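Local atomic coordinates of apical membrane antigen 1-like protein, soluble form (Toxoplasma gondii, PDB entry 3ZLE), a protein that probably takes part in host cell invasion by sporozoites, as a member of the AMA1 family of apicomplexan surface antigens. Residues N302-Y307 / T315-F320; A226-W231 / A335-G340; F239-S244 / Y307-S312. One frame throughout, in Å; residues are numbered along the deposited sequence.

Interaction 1 (N302-Y307 / T315-F320); sequences NWANFY and TICAIF
Trp303 and Phe320 lie directly across from each other in an antiparallel beta hairpin, the central pair of strands in a four-stranded sheet, and they show how a flat ring can rest on a partner's first side-chain carbon instead of on its ring. Trp303 CB sits over one face of the Phe320 ring, 3.6 Å from its centroid and displaced toward the rim, with CZ the nearest atom at 3.2 Å. The indole itself is slid away: its plane lies 16° from that of the phenyl, yet the rings barely overlap. Phe320 has CG between its backbone N and carbonyl carbon (chi1 63°), which leans the ring over the neighbouring strand, onto Trp303. Here the pairing is irregular, because Asn302 and Trp303 both face Phe320 in a classic beta bulge. On the same face, Asn305 sends ND2 past the phenyl ring to Phe228 O and Phe239 O, donating to both. Farther along, Tyr307 crosses Ile316 with one face toward Ile316 CB, while its edge atom CE1 meets Ala318 CB at 4.0 Å. On the other side of the sheet, where helix 253-262 packs, Ala304 CB touches Ile319 CG1, and Cys317 SG, beside Ala304 CB, is joined in a disulfide to Cys256 of that helix. Five backbone bonds tie the strands together, and the carbonyls differ in how they receive them. Asn305 N approaches Ala318 O from above the carbonyl plane, 37° out of it, whereas Ile316 N reaches Tyr307 O almost head-on at 2.8 Å.

Interaction 2 (A226-W231 / A335-G340); sequences ALFGKW and AYTALG
Leu227 and Ala335 bring their CA atoms within 5.3 Å where strand 226-231 and strand 335-337 meet at a steep 71°, their axes 6.9 Å apart at closest, so the backbones pass each other without pairing and side chains make the junction. Phe228 carries it. Its CG stands beside the backbone N (chi1 -64°), and the ring reaches over to strand 335-337, where the methyl of Ala335 meets one face. This is a CH-pi contact: Ala335 CB lies 3.6 Å from the ring centroid, shifted toward Phe228 CE2, which it approaches to 3.3 Å. Two further partners meet the ring: Tyr336 O lies at its edge, near the plane, 3.4 Å from Phe228 CE2, and Thr337 CG2 comes obliquely to Phe228 CZ, at 3.9 Å. While its methyl touches the ring, the Thr337 hydroxyl caps the bend after the strand in an ST motif, OG1 accepting from Gly340 N at 3.0 Å and more weakly from Leu339 N. Around Phe228 gather Phe22, Phe327 and, edge-to-face, Trp303. The result is an aromatic core joining a three-stranded and a four-stranded antiparallel sheet in an AMA1 ectodomain, whose family belongs to the PAN clan.

Interaction 3 (F239-S244 / Y307-S312); sequences FDTKTS and YLEKES
Tyr307 reaches from strand 303-308 to Asp240, the first residue of a tight turn, residues 240-243, closed by a bond from Thr243 N to Asp240 O in the loop between strands 235-238 and 246-249. The contact illustrates how a small interface can have one firm point and a slack margin. At the firm point the phenol oxygen presses against aliphatic carbon, with Tyr307 OH 3.2 Å from Asp240 CB and 3.4 Å from Asp240 CA. Phe239 O sits more loosely beside the ring, at 4.2 Å from Tyr307 CE1. With chi1 at 63°, the tyrosine ring is folded in over its own backbone and points to the turn. Asp240 OD1 takes weak bonds from Lys242 N and Thr243 OG1; the carboxylate is turned toward its own loop, and CB faces the phenol oxygen. Toward solvent the fit slackens. Thr241 OG1 comes only within 3.9 Å of Glu309 OE2, the two side chains slanting past each other, and Asp240 OD2 stands 6.5 Å from Glu309 OE2, a spacing at which the like charges would probably discourage closer approach. Beyond Glu309 the hairpin loop continues, with Ser312 N bonding back to Glu309 O, and Lys310 and Glu311 are poorly ordered. Within the turn, Asp240 O takes two donors from opposite faces of its plane: Thr243 N approaches from one, and from the other Ser244 OG donates to Asp240 O at 2.6 Å.

Along the chain the first segments of interactions 2 and 3 come early, at 226-231 and 239-244, and more than fifty residues pass before the 302-320 hairpin and then 335-340 return to meet them. Interaction 1 is the centre of the group, about 8 Å from each of the others, which are about 14 Å apart (centre to centre). It shares Tyr307 with interaction 3, and its strand 303-308 neighbours strand 333-337 of interaction 2, where Asn302 O and Ala338 N are 2.8 Å apart. Phe228 O and Phe239 N, at 3.1 Å, join interactions 2 and 3 directly. Sequence-distant pieces thus join the four-stranded sheet to the three-stranded one, from a buried aromatic core out to exposed loops.

Interaction 1 (N302-Y307 / T315-F320)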
# COMPACT_ATOMS: atom_id res chain seq x y z
N ASN A 302 -3.06 0.58 -9.95
CA ASN A 302 -2.40 0.17 -8.72
C ASN A 302 -1.22 -0.78 -9.01
O ASN A 302 -0.50 -1.17 -8.09
CB ASN A 302 -3.36 -0.59 -7.78
CG ASN A 302 -4.66 0.13 -7.54
OD1 ASN A 302 -4.68 1.34 -7.29
ND2 ASN A 302 -5.73 -0.65 -7.44
N TRP A 303 -1.15 -1.27 -10.25
CA TRP A 303 -0.11 -2.20 -10.68
C TRP A 303 0.85 -1.54 -11.65
O TRP A 303 0.45 -0.66 -12.39
CB TRP A 303 -0.73 -3.39 -11.36
CG TRP A 303 -1.85 -4.08 -10.54
CD1 TRP A 303 -1.74 -5.21 -9.80
CD2 TRP A 303 -3.26 -3.73 -10.54
NE1 TRP A 303 -2.98 -5.54 -9.25
CE2 TRP A 303 -3.92 -4.64 -9.68
CE3 TRP A 303 -4.00 -2.66 -11.08
CZ2 TRP A 303 -5.30 -4.55 -9.39
CZ3 TRP A 303 -5.36 -2.57 -10.78
CH2 TRP A 303 -6.00 -3.53 -9.97
N ALA A 304 2.14 -1.94 -11.60
CA ALA A 304 3.15 -1.45 -12.51
C ALA A 304 4.01 -2.58 -13.03
O ALA A 304 4.46 -3.43 -12.27
CB ALA A 304 4.03 -0.38 -11.84
N ASN A 305 4.22 -2.62 -14.35
CA ASN A 305 5.20 -3.51 -14.94
C ASN A 305 6.49 -2.77 -15.22
O ASN A 305 6.49 -1.73 -15.91
CB ASN A 305 4.65 -4.10 -16.22
CG ASN A 305 3.78 -5.30 -15.96
OD1 ASN A 305 3.87 -5.92 -14.88
ND2 ASN A 305 2.96 -5.65 -16.92
N PHE A 306 7.59 -3.28 -14.68
CA PHE A 306 8.91 -2.70 -14.97
C PHE A 306 9.71 -3.59 -15.94
O PHE A 306 10.06 -4.73 -15.62
CB PHE A 306 9.71 -2.52 -13.70
CG PHE A 306 11.12 -2.07 -13.94
CD1 PHE A 306 11.42 -0.73 -14.12
CD2 PHE A 306 12.13 -3.00 -14.12
CE1 PHE A 306 12.73 -0.32 -14.29
CE2 PHE A 306 13.44 -2.60 -14.33
CZ PHE A 306 13.75 -1.26 -14.39
N TYR A 307 9.97 -3.08 -17.15
CA TYR A 307 10.71 -3.91 -18.12
C TYR A 307 11.58 -3.13 -19.07
O TYR A 307 11.52 -1.90 -19.13
CB TYR A 307 9.75 -4.81 -18.90
CG TYR A 307 8.75 -4.04 -19.72
CD1 TYR A 307 7.66 -3.43 -19.13
CD2 TYR A 307 8.96 -3.83 -21.08
CE1 TYR A 307 6.75 -2.71 -19.89
CE2 TYR A 307 8.06 -3.13 -21.85
CZ TYR A 307 6.95 -2.58 -21.24
OH TYR A 307 6.07 -1.87 -22.02
N THR A 315 14.36 1.23 -20.04
CA THR A 315 13.49 0.72 -19.00
C THR A 315 12.21 1.53 -18.81
O THR A 315 12.23 2.75 -18.57
CB THR A 315 14.20 0.51 -17.64
OG1 THR A 315 14.69 1.73 -17.16
CG2 THR A 315 15.35 -0.51 -17.76
N ILE A 316 11.10 0.82 -18.87
CA ILE A 316 9.77 1.43 -18.84
C ILE A 316 9.07 1.05 -17.51
O ILE A 316 9.11 -0.10 -17.12
CB ILE A 316 8.95 0.85 -20.03
CG1 ILE A 316 9.67 1.14 -21.35
CG2 ILE A 316 7.54 1.41 -20.08
CD1 ILE A 316 10.12 2.58 -21.52
N CYS A 317 8.43 2.02 -16.86
CA CYS A 317 7.44 1.75 -15.81
C CYS A 317 6.03 1.90 -16.38
O CYS A 317 5.54 3.02 -16.58
CB CYS A 317 7.59 2.76 -14.71
SG CYS A 317 6.66 2.38 -13.22
N ALA A 318 5.40 0.78 -16.72
CA ALA A 318 4.06 0.79 -17.34
C ALA A 318 3.00 0.55 -16.29
O ALA A 318 2.79 -0.60 -15.85
CB ALA A 318 3.96 -0.27 -18.43
N ILE A 319 2.35 1.62 -15.89
CA ILE A 319 1.35 1.55 -14.84
C ILE A 319 -0.05 1.33 -15.41
O ILE A 319 -0.50 2.05 -16.29
CB ILE A 319 1.36 2.82 -14.05
CG1 ILE A 319 2.65 2.91 -13.22
CG2 ILE A 319 0.08 2.98 -13.26
CD1 ILE A 319 2.96 4.32 -12.75
N PHE A 320 -0.75 0.36 -14.88
CA PHE A 320 -2.03 0.03 -15.49
C PHE A 320 -3.10 -0.13 -14.43
O PHE A 320 -2.80 -0.21 -13.24
CB PHE A 320 -1.92 -1.22 -16.35
CG PHE A 320 -1.55 -2.47 -15.58
CD1 PHE A 320 -0.20 -2.78 -15.32
CD2 PHE A 320 -2.52 -3.39 -15.20
CE1 PHE A 320 0.15 -3.95 -14.70
CE2 PHE A 320 -2.18 -4.54 -14.50
CZ PHE A 320 -0.84 -4.81 -14.23

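Interaction 2 (A226-W231 / A335-G340)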
# COMPACT_ATOMS: atom_id res chain seq x y z
N ALA A 226 9.06 -11.42 -13.90
CA ALA A 226 7.70 -11.69 -14.38
C ALA A 226 6.98 -10.40 -14.57
O ALA A 226 7.36 -9.39 -13.97
CB ALA A 226 6.94 -12.57 -13.39
N LEU A 227 6.02 -10.38 -15.50
CA LEU A 227 5.18 -9.24 -15.66
C LEU A 227 3.72 -9.62 -15.44
O LEU A 227 3.29 -10.74 -15.80
CB LEU A 227 5.34 -8.69 -17.08
CG LEU A 227 6.69 -8.09 -17.44
CD1 LEU A 227 6.63 -7.67 -18.90
CD2 LEU A 227 7.01 -6.87 -16.56
N PHE A 228 2.94 -8.68 -14.88
CA PHE A 228 1.51 -8.83 -14.86
C PHE A 228 1.00 -8.88 -16.30
O PHE A 228 1.44 -8.09 -17.15
CB PHE A 228 0.84 -7.67 -14.12
CG PHE A 228 1.19 -7.60 -12.64
CD1 PHE A 228 0.80 -8.59 -11.78
CD2 PHE A 228 1.82 -6.49 -12.12
CE1 PHE A 228 1.08 -8.51 -10.45
CE2 PHE A 228 2.12 -6.39 -10.77
CZ PHE A 228 1.71 -7.39 -9.93
N GLY A 229 0.13 -9.86 -16.59
CA GLY A 229 -0.60 -9.88 -17.88
C GLY A 229 -2.09 -10.22 -17.81
O GLY A 229 -2.70 -10.16 -16.74
N LYS A 230 -2.67 -10.40 -19.00
CA LYS A 230 -4.04 -10.81 -19.19
C LYS A 230 -4.04 -12.02 -20.10
O LYS A 230 -3.51 -11.95 -21.20
CB LYS A 230 -4.84 -9.70 -19.87
CG LYS A 230 -6.34 -9.76 -19.61
CD LYS A 230 -6.64 -9.54 -18.11
CE LYS A 230 -8.12 -9.23 -17.86
NZ LYS A 230 -8.37 -7.76 -17.80
N TRP A 231 -4.68 -13.10 -19.68
CA TRP A 231 -4.74 -14.30 -20.48
C TRP A 231 -5.69 -14.10 -21.66
O TRP A 231 -6.86 -13.76 -21.47
CB TRP A 231 -5.24 -15.47 -19.62
CG TRP A 231 -5.08 -16.77 -20.29
CD1 TRP A 231 -6.03 -17.47 -20.99
CD2 TRP A 231 -3.85 -17.51 -20.43
NE1 TRP A 231 -5.50 -18.63 -21.48
CE2 TRP A 231 -4.15 -18.67 -21.17
CE3 TRP A 231 -2.54 -17.33 -19.95
CZ2 TRP A 231 -3.20 -19.68 -21.42
CZ3 TRP A 231 -1.59 -18.31 -20.20
CH2 TRP A 231 -1.92 -19.48 -20.96
N ALA A 335 7.40 -7.01 -11.33
CA ALA A 335 6.01 -6.58 -11.20
C ALA A 335 5.73 -6.02 -9.83
O ALA A 335 5.92 -6.71 -8.81
CB ALA A 335 5.05 -7.69 -11.53
N TYR A 336 5.32 -4.76 -9.80
CA TYR A 336 5.18 -4.02 -8.56
C TYR A 336 3.68 -3.70 -8.28
O TYR A 336 2.88 -3.51 -9.23
CB TYR A 336 5.94 -2.69 -8.71
CG TYR A 336 7.44 -2.83 -8.65
CD1 TYR A 336 8.06 -3.22 -7.46
CD2 TYR A 336 8.24 -2.56 -9.77
CE1 TYR A 336 9.41 -3.27 -7.34
CE2 TYR A 336 9.64 -2.61 -9.67
CZ TYR A 336 10.21 -2.96 -8.45
OH TYR A 336 11.56 -3.09 -8.31
N THR A 337 3.33 -3.43 -7.04
CA THR A 337 2.04 -2.73 -6.80
C THR A 337 2.17 -1.54 -5.92
O THR A 337 3.13 -1.41 -5.13
CB THR A 337 0.96 -3.64 -6.22
OG1 THR A 337 1.24 -3.87 -4.85
CG2 THR A 337 0.86 -4.96 -6.97
N ALA A 338 1.14 -0.72 -5.91
CA ALA A 338 1.06 0.31 -4.89
C ALA A 338 1.00 -0.21 -3.46
O ALA A 338 1.47 0.48 -2.52
CB ALA A 338 -0.06 1.27 -5.17
N LEU A 339 0.58 -1.45 -3.28
CA LEU A 339 0.58 -2.02 -1.88
C LEU A 339 1.90 -2.57 -1.39
O LEU A 339 2.25 -2.42 -0.19
CB LEU A 339 -0.48 -3.08 -1.74
CG LEU A 339 -1.87 -2.44 -1.67
CD1 LEU A 339 -2.94 -3.44 -2.02
CD2 LEU A 339 -2.07 -1.88 -0.27
N GLY A 340 2.58 -3.30 -2.28
CA GLY A 340 3.70 -4.13 -1.89
C GLY A 340 4.96 -3.38 -1.55
O GLY A 340 5.02 -2.15 -1.66

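Interaction 3 (F239-S244 / Y307-S312)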
# COMPACT_ATOMS: atom_id res chain seq x y z
N PHE A 239 0.86 -6.41 -19.74
CA PHE A 239 0.57 -5.00 -19.90
C PHE A 239 1.81 -4.22 -20.26
O PHE A 239 2.86 -4.36 -19.62
CB PHE A 239 -0.02 -4.46 -18.61
CG PHE A 239 -1.33 -5.07 -18.26
CD1 PHE A 239 -1.40 -6.23 -17.50
CD2 PHE A 239 -2.51 -4.48 -18.67
CE1 PHE A 239 -2.61 -6.83 -17.23
CE2 PHE A 239 -3.72 -5.10 -18.45
CZ PHE A 239 -3.77 -6.27 -17.71
N ASP A 240 1.65 -3.29 -21.20
CA ASP A 240 2.76 -2.51 -21.72
C ASP A 240 2.24 -1.14 -22.12
O ASP A 240 1.22 -0.69 -21.62
CB ASP A 240 3.33 -3.19 -22.95
CG ASP A 240 2.26 -3.48 -23.99
OD1 ASP A 240 1.14 -2.89 -23.91
OD2 ASP A 240 2.55 -4.28 -24.89
N THR A 241 2.95 -0.47 -23.03
CA THR A 241 2.52 0.82 -23.54
C THR A 241 1.07 0.82 -24.08
O THR A 241 0.28 1.72 -23.78
CB THR A 241 3.52 1.34 -24.59
OG1 THR A 241 3.97 0.24 -25.39
CG2 THR A 241 4.75 2.00 -23.90
N LYS A 242 0.68 -0.26 -24.75
CA LYS A 242 -0.63 -0.31 -25.40
C LYS A 242 -1.78 -0.20 -24.40
O LYS A 242 -2.77 0.48 -24.65
CB LYS A 242 -0.77 -1.60 -26.22
CG LYS A 242 -0.17 -1.53 -27.63
CD LYS A 242 -0.43 -0.18 -28.32
CE LYS A 242 -1.89 0.27 -28.23
NZ LYS A 242 -2.87 -0.77 -28.68
N THR A 243 -1.62 -0.83 -23.24
CA THR A 243 -2.74 -1.13 -22.35
C THR A 243 -2.49 -0.51 -20.98
O THR A 243 -2.96 -1.02 -19.96
CB THR A 243 -2.88 -2.64 -22.17
OG1 THR A 243 -1.57 -3.22 -22.07
CG2 THR A 243 -3.60 -3.27 -23.35
N SER A 244 -1.76 0.59 -20.94
CA SER A 244 -1.45 1.20 -19.68
C SER A 244 -1.88 2.65 -19.58
O SER A 244 -2.20 3.29 -20.55
CB SER A 244 0.04 1.02 -19.35
OG SER A 244 0.32 -0.39 -19.19
N TYR A 307 9.97 -3.08 -17.15
CA TYR A 307 10.71 -3.91 -18.12
C TYR A 307 11.58 -3.13 -19.07
O TYR A 307 11.52 -1.90 -19.13
CB TYR A 307 9.75 -4.81 -18.90
CG TYR A 307 8.75 -4.04 -19.72
CD1 TYR A 307 7.66 -3.43 -19.13
CD2 TYR A 307 8.96 -3.83 -21.08
CE1 TYR A 307 6.75 -2.71 -19.89
CE2 TYR A 307 8.06 -3.13 -21.85
CZ TYR A 307 6.95 -2.58 -21.24
OH TYR A 307 6.07 -1.87 -22.02
N LEU A 308 12.49 -3.85 -19.71
CA LEU A 308 13.36 -3.31 -20.71
C LEU A 308 12.65 -3.47 -22.04
O LEU A 308 12.35 -4.58 -22.44
CB LEU A 308 14.67 -4.11 -20.71
CG LEU A 308 15.69 -3.88 -21.84
CD1 LEU A 308 16.04 -2.41 -21.97
CD2 LEU A 308 16.94 -4.70 -21.57
N GLU A 309 12.23 -2.35 -22.64
CA GLU A 309 11.64 -2.36 -23.99
C GLU A 309 12.66 -2.83 -25.02
O GLU A 309 13.67 -2.16 -25.25
CB GLU A 309 11.12 -0.99 -24.36
CG GLU A 309 10.08 -1.02 -25.46
CD GLU A 309 8.94 -0.05 -25.20
OE1 GLU A 309 9.19 1.17 -25.24
OE2 GLU A 309 7.81 -0.52 -24.93
N LYS A 310 12.42 -4.01 -25.59
CA LYS A 310 13.36 -4.65 -26.51
C LYS A 310 13.61 -3.72 -27.69
O LYS A 310 14.70 -3.71 -28.27
CB LYS A 310 12.78 -5.98 -27.02
CG LYS A 310 13.81 -6.96 -27.57
CD LYS A 310 13.42 -7.46 -28.97
CE LYS A 310 12.40 -8.59 -28.92
NZ LYS A 310 12.14 -9.18 -30.27
N GLU A 311 12.63 -2.87 -27.96
CA GLU A 311 12.59 -2.07 -29.17
C GLU A 311 13.47 -0.82 -29.07
O GLU A 311 13.98 -0.35 -30.09
CB GLU A 311 11.15 -1.66 -29.45
CG GLU A 311 10.15 -2.40 -28.57
CD GLU A 311 8.72 -2.22 -29.03
OE1 GLU A 311 8.32 -1.06 -29.31
OE2 GLU A 311 7.98 -3.23 -29.11
N SER A 312 13.66 -0.31 -27.85
CA SER A 312 14.19 1.06 -27.67
C SER A 312 15.31 1.20 -26.64
O SER A 312 15.69 2.32 -26.29
CB SER A 312 13.06 2.01 -27.31
OG SER A 312 12.63 1.80 -25.97